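Local atomic coordinates of myosin regulatory light chain (Physarum polycephalum, PDB entry 2BL0), a protein that serves as a calcium-binding light chain of myosin II, built from EF-hands and bound in the regulatory domain of the motor. Residues E77-F82 and I129-F134; K36-A41 and K66-P71; Q6-F11 and F55-F60. All coordinates share one frame; numbering follows the deposited sequence. Where two conformers were deposited one is given.

Interaction 1. Residues E77-F82 and I129-F134; sequences EMLDAF and INYESF
In the paired EF-hands of the second half of the chain, Phe82 and Tyr131 join helix 75-85, the entering helix of one hand, to helix 131-140, the exiting helix of the next. Their rings run nearly parallel, with 9° between planes, but the centroids stand 5.4 Å apart, too far slid for a real stack. Each ring instead receives the other residue's methylene. Phe82 CB lies over one face of Tyr131, 3.6 Å from its centroid and 23° off the normal, and Tyr131 CB sits over a face of Phe82, 3.8 Å from that centroid, so two reciprocal CH-pi contacts replace ring overlap. With CG of Tyr131 between backbone N and carbonyl carbon (chi1 55°), the ring lies alongside Phe82, and the two side chains pass in opposite directions. Leu79 CD2 meets the Tyr131 ring at its edge, in plane, 3.7 Å from Tyr131 CE1. At the far end of Phe82, CZ comes 3.8 Å from Phe134 CD2, the two side chains crossing at about a right angle. The start of helix 131-140 is fixed by Asn130, the N-cap, whose OD1 accepts from Ser133 N at 3.0 Å in the carbonyl plane. Tyr131 OH is hydrogen-bonded to Asp86, an inferred calcium ligand of the first of these hands, so the ring links helix packing to that loop. Leu98 and Val135 also pack on Phe82, and apolar groups of a neighbouring chain reach Phe82 and Phe134. Such aromatic packing between entering and exiting helices is characteristic of the hydrophobic core of an EF-hand pair.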
loop_
_atom_site.group_PDB
_atom_site.type_symbol
_atom_site.label_atom_id
_atom_site.label_comp_id
_atom_site.label_asym_id
_atom_site.label_seq_id
_atom_site.Cartn_x
_atom_site.Cartn_y
_atom_site.Cartn_z
ATOM N N GLU B 77 -24.754 -20.148 -7.401
ATOM C CA GLU B 77 -24.930 -21.132 -6.342
ATOM C C GLU B 77 -25.448 -20.484 -5.066
ATOM O O GLU B 77 -26.278 -21.059 -4.372
ATOM C CB GLU B 77 -23.604 -21.875 -6.080
ATOM C CG GLU B 77 -23.216 -22.864 -7.187
ATOM C CD GLU B 77 -21.726 -23.205 -7.238
ATOM O OE1 GLU B 77 -20.865 -22.398 -6.804
ATOM O OE2 GLU B 77 -21.403 -24.300 -7.747
ATOM N N MET B 78 -24.989 -19.279 -4.758
ATOM C CA MET B 78 -25.477 -18.580 -3.570
ATOM C C MET B 78 -26.945 -18.200 -3.685
ATOM O O MET B 78 -27.701 -18.343 -2.742
ATOM C CB MET B 78 -24.673 -17.310 -3.310
ATOM C CG MET B 78 -23.237 -17.553 -2.754
ATOM S SD MET B 78 -22.476 -16.035 -2.091
ATOM C CE MET B 78 -21.747 -15.384 -3.474
ATOM N N LEU B 79 -27.344 -17.689 -4.836
ATOM C CA LEU B 79 -28.736 -17.275 -4.992
ATOM C C LEU B 79 -29.682 -18.480 -4.992
ATOM O O LEU B 79 -30.783 -18.399 -4.457
ATOM C CB LEU B 79 -28.918 -16.462 -6.263
ATOM C CG LEU B 79 -29.386 -15.007 -6.157
ATOM C CD1 LEU B 79 -30.224 -14.670 -7.388
ATOM C CD2 LEU B 79 -30.153 -14.630 -4.909
ATOM N N ASP B 80 -29.250 -19.575 -5.608
ATOM C CA ASP B 80 -29.976 -20.855 -5.569
ATOM C C ASP B 80 -30.146 -21.332 -4.119
ATOM O O ASP B 80 -31.218 -21.803 -3.731
ATOM C CB ASP B 80 -29.206 -21.939 -6.338
ATOM C CG ASP B 80 -29.321 -21.809 -7.847
ATOM O OD1 ASP B 80 -30.066 -20.944 -8.351
ATOM O OD2 ASP B 80 -28.695 -22.564 -8.613
ATOM N N ALA B 81 -29.069 -21.239 -3.343
ATOM C CA ALA B 81 -29.094 -21.623 -1.931
ATOM C C ALA B 81 -30.105 -20.779 -1.182
ATOM O O ALA B 81 -30.941 -21.307 -0.486
ATOM C CB ALA B 81 -27.730 -21.472 -1.302
ATOM N N PHE B 82 -30.041 -19.457 -1.335
ATOM C CA PHE B 82 -30.934 -18.578 -0.588
ATOM C C PHE B 82 -32.383 -18.725 -1.041
ATOM O O PHE B 82 -33.297 -18.658 -0.243
ATOM C CB PHE B 82 -30.492 -17.108 -0.676
ATOM C CG PHE B 82 -29.392 -16.744 0.288
ATOM C CD1 PHE B 82 -29.587 -16.835 1.658
ATOM C CD2 PHE B 82 -28.157 -16.316 -0.168
ATOM C CE1 PHE B 82 -28.585 -16.508 2.542
ATOM C CE2 PHE B 82 -27.145 -15.980 0.715
ATOM C CZ PHE B 82 -27.352 -16.088 2.077
ATOM N N ILE B 129 -33.767 -9.752 6.138
ATOM C CA ILE B 129 -32.708 -9.177 5.313
ATOM C C ILE B 129 -32.938 -9.594 3.873
ATOM O O ILE B 129 -33.473 -10.661 3.605
ATOM C CB ILE B 129 -31.293 -9.594 5.786
ATOM C CG1 ILE B 129 -31.070 -11.097 5.640
ATOM C CG2 ILE B 129 -31.075 -9.178 7.228
ATOM C CD1 ILE B 129 -30.259 -11.480 4.449
ATOM N N ASN B 130 -32.530 -8.744 2.949
ATOM C CA ASN B 130 -32.656 -9.056 1.534
ATOM C C ASN B 130 -31.415 -9.817 1.124
ATOM O O ASN B 130 -30.309 -9.255 1.118
ATOM C CB ASN B 130 -32.806 -7.764 0.725
ATOM C CG ASN B 130 -32.985 -8.017 -0.759
ATOM O OD1 ASN B 130 -32.043 -8.402 -1.431
ATOM N ND2 ASN B 130 -34.201 -7.763 -1.284
ATOM N N TYR B 131 -31.586 -11.094 0.778
ATOM C CA TYR B 131 -30.437 -11.956 0.573
ATOM C C TYR B 131 -29.709 -11.669 -0.730
ATOM O O TYR B 131 -28.522 -11.845 -0.783
ATOM C CB TYR B 131 -30.773 -13.452 0.743
ATOM C CG TYR B 131 -31.892 -13.983 -0.107
ATOM C CD1 TYR B 131 -31.748 -14.129 -1.475
ATOM C CD2 TYR B 131 -33.104 -14.354 0.465
ATOM C CE1 TYR B 131 -32.793 -14.634 -2.268
ATOM C CE2 TYR B 131 -34.156 -14.852 -0.312
ATOM C CZ TYR B 131 -33.985 -14.994 -1.681
ATOM O OH TYR B 131 -35.017 -15.478 -2.445
ATOM N N GLU B 132 -30.389 -11.221 -1.788
ATOM C CA GLU B 132 -29.653 -10.801 -2.985
ATOM C C GLU B 132 -28.712 -9.620 -2.704
ATOM O O GLU B 132 -27.594 -9.567 -3.248
ATOM C CB GLU B 132 -30.604 -10.471 -4.125
ATOM C CG GLU B 132 -29.887 -10.329 -5.469
ATOM C CD GLU B 132 -29.233 -8.969 -5.710
ATOM O OE1 GLU B 132 -29.730 -7.956 -5.174
ATOM O OE2 GLU B 132 -28.214 -8.920 -6.466
ATOM N N SER B 133 -29.130 -8.688 -1.855
ATOM C CA SER B 133 -28.254 -7.578 -1.459
ATOM C C SER B 133 -27.052 -8.120 -0.680
ATOM O O SER B 133 -25.951 -7.608 -0.809
ATOM C CB SER B 133 -28.981 -6.526 -0.615
ATOM O OG SER B 133 -30.024 -5.890 -1.356
ATOM N N PHE B 134 -27.271 -9.173 0.106
ATOM C CA PHE B 134 -26.202 -9.800 0.875
ATOM C C PHE B 134 -25.220 -10.478 -0.075
ATOM O O PHE B 134 -24.020 -10.283 0.047
ATOM C CB PHE B 134 -26.791 -10.780 1.909
ATOM C CG PHE B 134 -25.744 -11.454 2.785
ATOM C CD1 PHE B 134 -25.031 -10.731 3.727
ATOM C CD2 PHE B 134 -25.459 -12.808 2.628
ATOM C CE1 PHE B 134 -24.055 -11.357 4.529
ATOM C CE2 PHE B 134 -24.511 -13.440 3.423
ATOM C CZ PHE B 134 -23.799 -12.722 4.359
#

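Interaction 2. Residues K36-A41 and K66-P71; sequences KNPTNA and KPIKTP
Lys66 meets the extended side chain of Lys36 through its carbonyl: Lys36 NZ donates to Lys66 O at 2.9 Å, the donor tilted 34° from the carbonyl plane. The same ammonium bonds to Tyr64 O and makes a cation-pi contact with the Tyr64 ring, so it is gripped at the end of helix 57-64. Beyond Pro67, the CA-CB bond of Ile68 points toward 36-41. Ile68 CG2, trans to the backbone N, lies 3.9 Å from both Lys36 CB and Pro38 CD, while Lys36 CD passes 3.7 Å from Ile68 O. Lys69 supplies the main backbone link. Asn37 N donates to Lys69 O at 2.8 Å, with an N-H...O angle of 165° and the donor almost on the line of the C=O bond; Lys36 CA adds a CH...O contact to the same oxygen. The Lys69 ammonium makes a salt bridge with Glu77. Thr70 lends its methyl, CG2, 4.3 Å from Lys36 CG. Asn37 ND2 comes 3.6 Å from Pro71 CG, the side chains crossing at about a right angle; this amide nitrogen is hydrogen-bonded to Gln74 OE1. The two hydrogen bonds between the segments hold the first lobe's interhelical loop against the linker leaving helix 57-64 toward the second EF-hand lobe.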
loop_
_atom_site.group_PDB
_atom_site.type_symbol
_atom_site.label_atom_id
_atom_site.label_comp_id
_atom_site.label_asym_id
_atom_site.label_seq_id
_atom_site.Cartn_x
_atom_site.Cartn_y
_atom_site.Cartn_z
ATOM N N LYS B 36 -9.941 -14.936 -4.482
ATOM C CA LYS B 36 -10.313 -16.313 -4.741
ATOM C C LYS B 36 -10.785 -16.986 -3.442
ATOM O O LYS B 36 -10.198 -16.826 -2.381
ATOM C CB LYS B 36 -9.163 -17.060 -5.400
ATOM C CG LYS B 36 -9.008 -16.675 -6.856
ATOM C CD LYS B 36 -7.931 -17.450 -7.582
ATOM C CE LYS B 36 -7.658 -16.799 -8.953
ATOM N NZ LYS B 36 -7.028 -17.753 -9.965
ATOM N N ASN B 37 -11.873 -17.735 -3.552
ATOM C CA ASN B 37 -12.663 -18.209 -2.413
ATOM C C ASN B 37 -12.762 -19.742 -2.341
ATOM O O ASN B 37 -13.796 -20.320 -2.667
ATOM C CB ASN B 37 -14.096 -17.690 -2.528
ATOM C CG ASN B 37 -14.215 -16.190 -2.356
ATOM O OD1 ASN B 37 -13.278 -15.511 -1.915
ATOM N ND2 ASN B 37 -15.395 -15.656 -2.713
ATOM N N PRO B 38 -11.724 -20.410 -1.852
ATOM C CA PRO B 38 -11.800 -21.854 -1.683
ATOM C C PRO B 38 -12.767 -22.212 -0.567
ATOM O O PRO B 38 -12.844 -21.513 0.450
ATOM C CB PRO B 38 -10.370 -22.234 -1.281
ATOM C CG PRO B 38 -9.846 -21.047 -0.675
ATOM C CD PRO B 38 -10.448 -19.865 -1.367
ATOM N N THR B 39 -13.462 -23.322 -0.735
ATOM C CA THR B 39 -14.210 -23.906 0.373
ATOM C C THR B 39 -13.190 -24.553 1.294
ATOM O O THR B 39 -12.026 -24.713 0.916
ATOM C CB THR B 39 -15.208 -24.939 -0.109
ATOM O OG1 THR B 39 -14.515 -26.062 -0.673
ATOM C CG2 THR B 39 -16.088 -24.387 -1.240
ATOM N N ASN B 40 -13.634 -24.948 2.489
ATOM C CA ASN B 40 -12.768 -25.631 3.438
ATOM C C ASN B 40 -12.205 -26.908 2.843
ATOM O O ASN B 40 -11.038 -27.226 3.069
ATOM C CB ASN B 40 -13.519 -26.006 4.716
ATOM C CG ASN B 40 -13.729 -24.840 5.640
ATOM O OD1 ASN B 40 -13.586 -23.669 5.255
ATOM N ND2 ASN B 40 -14.098 -25.156 6.889
ATOM N N ALA B 41 -13.061 -27.649 2.118
ATOM C CA ALA B 41 -12.678 -28.904 1.452
ATOM C C ALA B 41 -11.560 -28.681 0.442
ATOM O O ALA B 41 -10.550 -29.391 0.430
ATOM C CB ALA B 41 -13.900 -29.512 0.727
ATOM N N LYS B 66 -4.344 -21.177 -9.984
ATOM C CA LYS B 66 -5.297 -22.234 -10.270
ATOM C C LYS B 66 -6.720 -21.676 -10.277
ATOM O O LYS B 66 -6.981 -20.597 -9.710
ATOM C CB LYS B 66 -5.179 -23.352 -9.237
ATOM C CG LYS B 66 -3.783 -23.972 -9.139
ATOM C CD LYS B 66 -3.209 -24.369 -10.491
ATOM C CE LYS B 66 -1.898 -25.170 -10.311
ATOM N NZ LYS B 66 -1.140 -25.264 -11.579
ATOM N N PRO B 67 -7.641 -22.417 -10.902
ATOM C CA PRO B 67 -9.024 -21.954 -11.108
ATOM C C PRO B 67 -9.932 -21.997 -9.891
ATOM O O PRO B 67 -11.114 -22.354 -10.003
ATOM C CB PRO B 67 -9.562 -22.929 -12.173
ATOM C CG PRO B 67 -8.445 -23.735 -12.596
ATOM C CD PRO B 67 -7.433 -23.746 -11.505
ATOM N N ILE B 68 -9.403 -21.615 -8.739
ATOM C CA ILE B 68 -10.207 -21.464 -7.543
ATOM C C ILE B 68 -11.263 -20.397 -7.858
ATOM O O ILE B 68 -10.954 -19.382 -8.471
ATOM C CB ILE B 68 -9.305 -21.037 -6.363
ATOM C CG1 ILE B 68 -8.186 -22.070 -6.120
ATOM C CG2 ILE B 68 -10.143 -20.847 -5.122
ATOM C CD1 ILE B 68 -7.067 -21.595 -5.164
ATOM N N LYS B 69 -12.505 -20.634 -7.442
ATOM C CA LYS B 69 -13.607 -19.735 -7.768
ATOM C C LYS B 69 -13.422 -18.316 -7.246
ATOM O O LYS B 69 -13.061 -18.115 -6.083
ATOM C CB LYS B 69 -14.930 -20.292 -7.212
ATOM C CG LYS B 69 -15.416 -21.569 -7.899
ATOM C CD LYS B 69 -16.915 -21.623 -7.987
ATOM C CE LYS B 69 -17.415 -22.991 -8.403
ATOM N NZ LYS B 69 -18.556 -23.379 -7.537
ATOM N N THR B 70 -13.674 -17.342 -8.116
ATOM C CA THR B 70 -13.830 -15.949 -7.726
ATOM C C THR B 70 -15.257 -15.723 -7.208
ATOM O O THR B 70 -16.118 -16.572 -7.376
ATOM C CB THR B 70 -13.540 -15.005 -8.902
ATOM O OG1 THR B 70 -14.442 -15.272 -9.966
ATOM C CG2 THR B 70 -12.133 -15.247 -9.494
ATOM N N PRO B 71 -15.508 -14.599 -6.550
ATOM C CA PRO B 71 -16.849 -14.337 -6.016
ATOM C C PRO B 71 -17.977 -14.348 -7.071
ATOM O O PRO B 71 -19.031 -14.896 -6.781
ATOM C CB PRO B 71 -16.690 -12.972 -5.338
ATOM C CG PRO B 71 -15.242 -12.900 -4.997
ATOM C CD PRO B 71 -14.557 -13.541 -6.169
#

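Interaction 3. Residues Q6-F11 and F55-F60; sequences QIQECF and FDLATF
Phe11 is the main bump where helix 4-14, the entering helix of the first EF-hand, packs against the start of helix 57-64, the last helix of that lobe. Its ring slots into a hollow walled by Phe55, Asp56, Leu57 and Phe60. Leu57 roofs one face: Leu57 N stands 3.5 Å above the ring plane toward the rim, and Leu57 CB is 9° off the normal in a CH-pi contact. Phe55 O lies at the ring's edge, in plane, 3.6 Å from Phe11 CE1, while the Phe55 ring, tilted 70° to that of Phe11, closes the end obliquely. Phe11 reaches this depth because CG is trans to the backbone N (chi1 -177°). Replacing it with an alanine would probably open a gap between Leu57 and Phe60 and leave the Phe55 ring without this packing partner. In return, Leu57 CD1 fills the dip between Phe11 CB, at 3.7 Å, and Gln8 CA. Phe60 occupies the next hollow, bounded by Ile7, Cys10 and Phe11 and backed by Leu27 and Leu31 of helix 27-33. Val22 of strand 22-23, within the calcium-binding loop, touches Phe11 and Phe55. Obliquely to the Phe60 ring, Ile7 CG2 lies 3.5 Å from CD2 and Cys10 SG 4.0 Å from CZ.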
loop_
_atom_site.group_PDB
_atom_site.type_symbol
_atom_site.label_atom_id
_atom_site.label_comp_id
_atom_site.label_asym_id
_atom_site.label_seq_id
_atom_site.Cartn_x
_atom_site.Cartn_y
_atom_site.Cartn_z
ATOM N N GLN B 6 0.829 -7.628 -7.481
ATOM C CA GLN B 6 -0.179 -7.652 -6.428
ATOM C C GLN B 6 -0.036 -8.911 -5.585
ATOM O O GLN B 6 -0.233 -8.869 -4.381
ATOM C CB GLN B 6 -1.592 -7.568 -6.999
ATOM C CG GLN B 6 -1.999 -6.174 -7.476
ATOM C CD GLN B 6 -3.327 -6.179 -8.198
ATOM O OE1 GLN B 6 -3.532 -6.980 -9.100
ATOM N NE2 GLN B 6 -4.224 -5.271 -7.820
ATOM N N ILE B 7 0.287 -10.036 -6.222
ATOM C CA ILE B 7 0.506 -11.279 -5.482
ATOM C C ILE B 7 1.731 -11.147 -4.566
ATOM O O ILE B 7 1.676 -11.521 -3.393
ATOM C CB ILE B 7 0.629 -12.508 -6.439
ATOM C CG1 ILE B 7 -0.699 -12.765 -7.154
ATOM C CG2 ILE B 7 0.988 -13.734 -5.666
ATOM C CD1 ILE B 7 -0.591 -13.665 -8.387
ATOM N N GLN B 8 2.823 -10.594 -5.084
ATOM C CA GLN B 8 4.010 -10.372 -4.248
ATOM C C GLN B 8 3.721 -9.444 -3.064
ATOM O O GLN B 8 4.143 -9.694 -1.943
ATOM C CB GLN B 8 5.157 -9.795 -5.077
ATOM C CG GLN B 8 6.404 -9.474 -4.256
ATOM C CD GLN B 8 7.543 -8.975 -5.119
ATOM O OE1 GLN B 8 8.665 -9.466 -5.019
ATOM N NE2 GLN B 8 7.258 -8.006 -5.962
ATOM N N GLU B 9 3.004 -8.360 -3.328
ATOM C CA GLU B 9 2.669 -7.380 -2.311
ATOM C C GLU B 9 1.879 -8.023 -1.192
ATOM O O GLU B 9 2.121 -7.776 -0.010
ATOM C CB GLU B 9 1.828 -6.259 -2.941
ATOM C CG GLU B 9 1.403 -5.149 -1.993
ATOM C CD GLU B 9 0.564 -4.077 -2.664
ATOM O OE1 GLU B 9 -0.340 -4.408 -3.457
ATOM O OE2 GLU B 9 0.825 -2.895 -2.401
ATOM N N CYS B 10 0.887 -8.812 -1.582
ATOM C CA CYS B 10 0.068 -9.516 -0.626
ATOM C C CYS B 10 0.907 -10.452 0.216
ATOM O O CYS B 10 0.809 -10.414 1.437
ATOM C CB CYS B 10 -1.053 -10.270 -1.341
ATOM S SG CYS B 10 -2.005 -11.410 -0.283
ATOM N N PHE B 11 1.763 -11.251 -0.423
ATOM C CA PHE B 11 2.616 -12.189 0.296
ATOM C C PHE B 11 3.481 -11.458 1.319
ATOM O O PHE B 11 3.576 -11.881 2.466
ATOM C CB PHE B 11 3.489 -12.985 -0.671
ATOM C CG PHE B 11 4.338 -14.032 0.005
ATOM C CD1 PHE B 11 3.857 -15.338 0.183
ATOM C CD2 PHE B 11 5.603 -13.725 0.446
ATOM C CE1 PHE B 11 4.624 -16.295 0.813
ATOM C CE2 PHE B 11 6.373 -14.665 1.062
ATOM C CZ PHE B 11 5.897 -15.956 1.248
ATOM N N PHE B 55 4.621 -21.841 3.376
ATOM C CA PHE B 55 4.780 -21.729 1.928
ATOM C C PHE B 55 5.522 -20.451 1.552
ATOM O O PHE B 55 5.475 -19.465 2.275
ATOM C CB PHE B 55 3.428 -21.798 1.198
ATOM C CG PHE B 55 2.462 -20.695 1.559
ATOM C CD1 PHE B 55 1.653 -20.788 2.690
ATOM C CD2 PHE B 55 2.355 -19.561 0.758
ATOM C CE1 PHE B 55 0.745 -19.747 2.995
ATOM C CE2 PHE B 55 1.456 -18.529 1.070
ATOM C CZ PHE B 55 0.665 -18.627 2.199
ATOM N N ASP B 56 6.194 -20.487 0.414
ATOM C CA ASP B 56 6.921 -19.323 -0.123
ATOM C C ASP B 56 6.152 -18.659 -1.264
ATOM O O ASP B 56 5.063 -19.094 -1.632
ATOM C CB ASP B 56 8.368 -19.679 -0.507
ATOM C CG ASP B 56 8.483 -20.663 -1.663
ATOM O OD1 ASP B 56 7.508 -20.930 -2.390
ATOM O OD2 ASP B 56 9.588 -21.196 -1.951
ATOM N N LEU B 57 6.719 -17.589 -1.811
ATOM C CA LEU B 57 6.026 -16.783 -2.799
ATOM C C LEU B 57 5.755 -17.558 -4.074
ATOM O O LEU B 57 4.669 -17.463 -4.619
ATOM C CB LEU B 57 6.825 -15.520 -3.128
ATOM C CG LEU B 57 6.279 -14.650 -4.268
ATOM C CD1 LEU B 57 4.876 -14.146 -3.950
ATOM C CD2 LEU B 57 7.237 -13.511 -4.578
ATOM N N ALA B 58 6.733 -18.335 -4.532
ATOM C CA ALA B 58 6.596 -19.125 -5.760
ATOM C C ALA B 58 5.421 -20.067 -5.641
ATOM O O ALA B 58 4.631 -20.191 -6.559
ATOM C CB ALA B 58 7.879 -19.902 -6.070
ATOM N N THR B 59 5.300 -20.703 -4.484
ATOM C CA THR B 59 4.175 -21.573 -4.180
ATOM C C THR B 59 2.838 -20.826 -4.160
ATOM O O THR B 59 1.849 -21.239 -4.780
ATOM C CB THR B 59 4.439 -22.278 -2.850
ATOM O OG1 THR B 59 5.511 -23.237 -3.030
ATOM C CG2 THR B 59 3.239 -23.089 -2.391
ATOM N N PHE B 60 2.816 -19.693 -3.482
ATOM C CA PHE B 60 1.617 -18.893 -3.389
ATOM C C PHE B 60 1.135 -18.533 -4.781
ATOM O O PHE B 60 -0.054 -18.627 -5.055
ATOM C CB PHE B 60 1.905 -17.629 -2.592
ATOM C CG PHE B 60 0.711 -16.747 -2.362
ATOM C CD1 PHE B 60 -0.505 -17.264 -1.897
ATOM C CD2 PHE B 60 0.819 -15.385 -2.532
ATOM C CE1 PHE B 60 -1.568 -16.411 -1.642
ATOM C CE2 PHE B 60 -0.245 -14.552 -2.279
ATOM C CZ PHE B 60 -1.431 -15.069 -1.831
#

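In the fold
From the N terminus, helix 4-14 enters the first calcium-bearing hand, and interaction 3 closes the first lobe when residues 55-60 return to it. Before that loop is complete the chain has passed 36-41, which pairs later with 66-71; interactions 2 and 3 therefore cross, their centres about 17 Å apart. Interaction 2 ties the loop after the first hand to the linker leaving helix 57-64. The chain then enters helix 75-85, and interaction 1 closes the second lobe at 129-134, in series with both others. Interactions 1 and 3 lie on opposite sides of the chain's centre, about 32 Å apart between centres, whereas the Lys69-Glu77 salt bridge directly joins interactions 1 and 2.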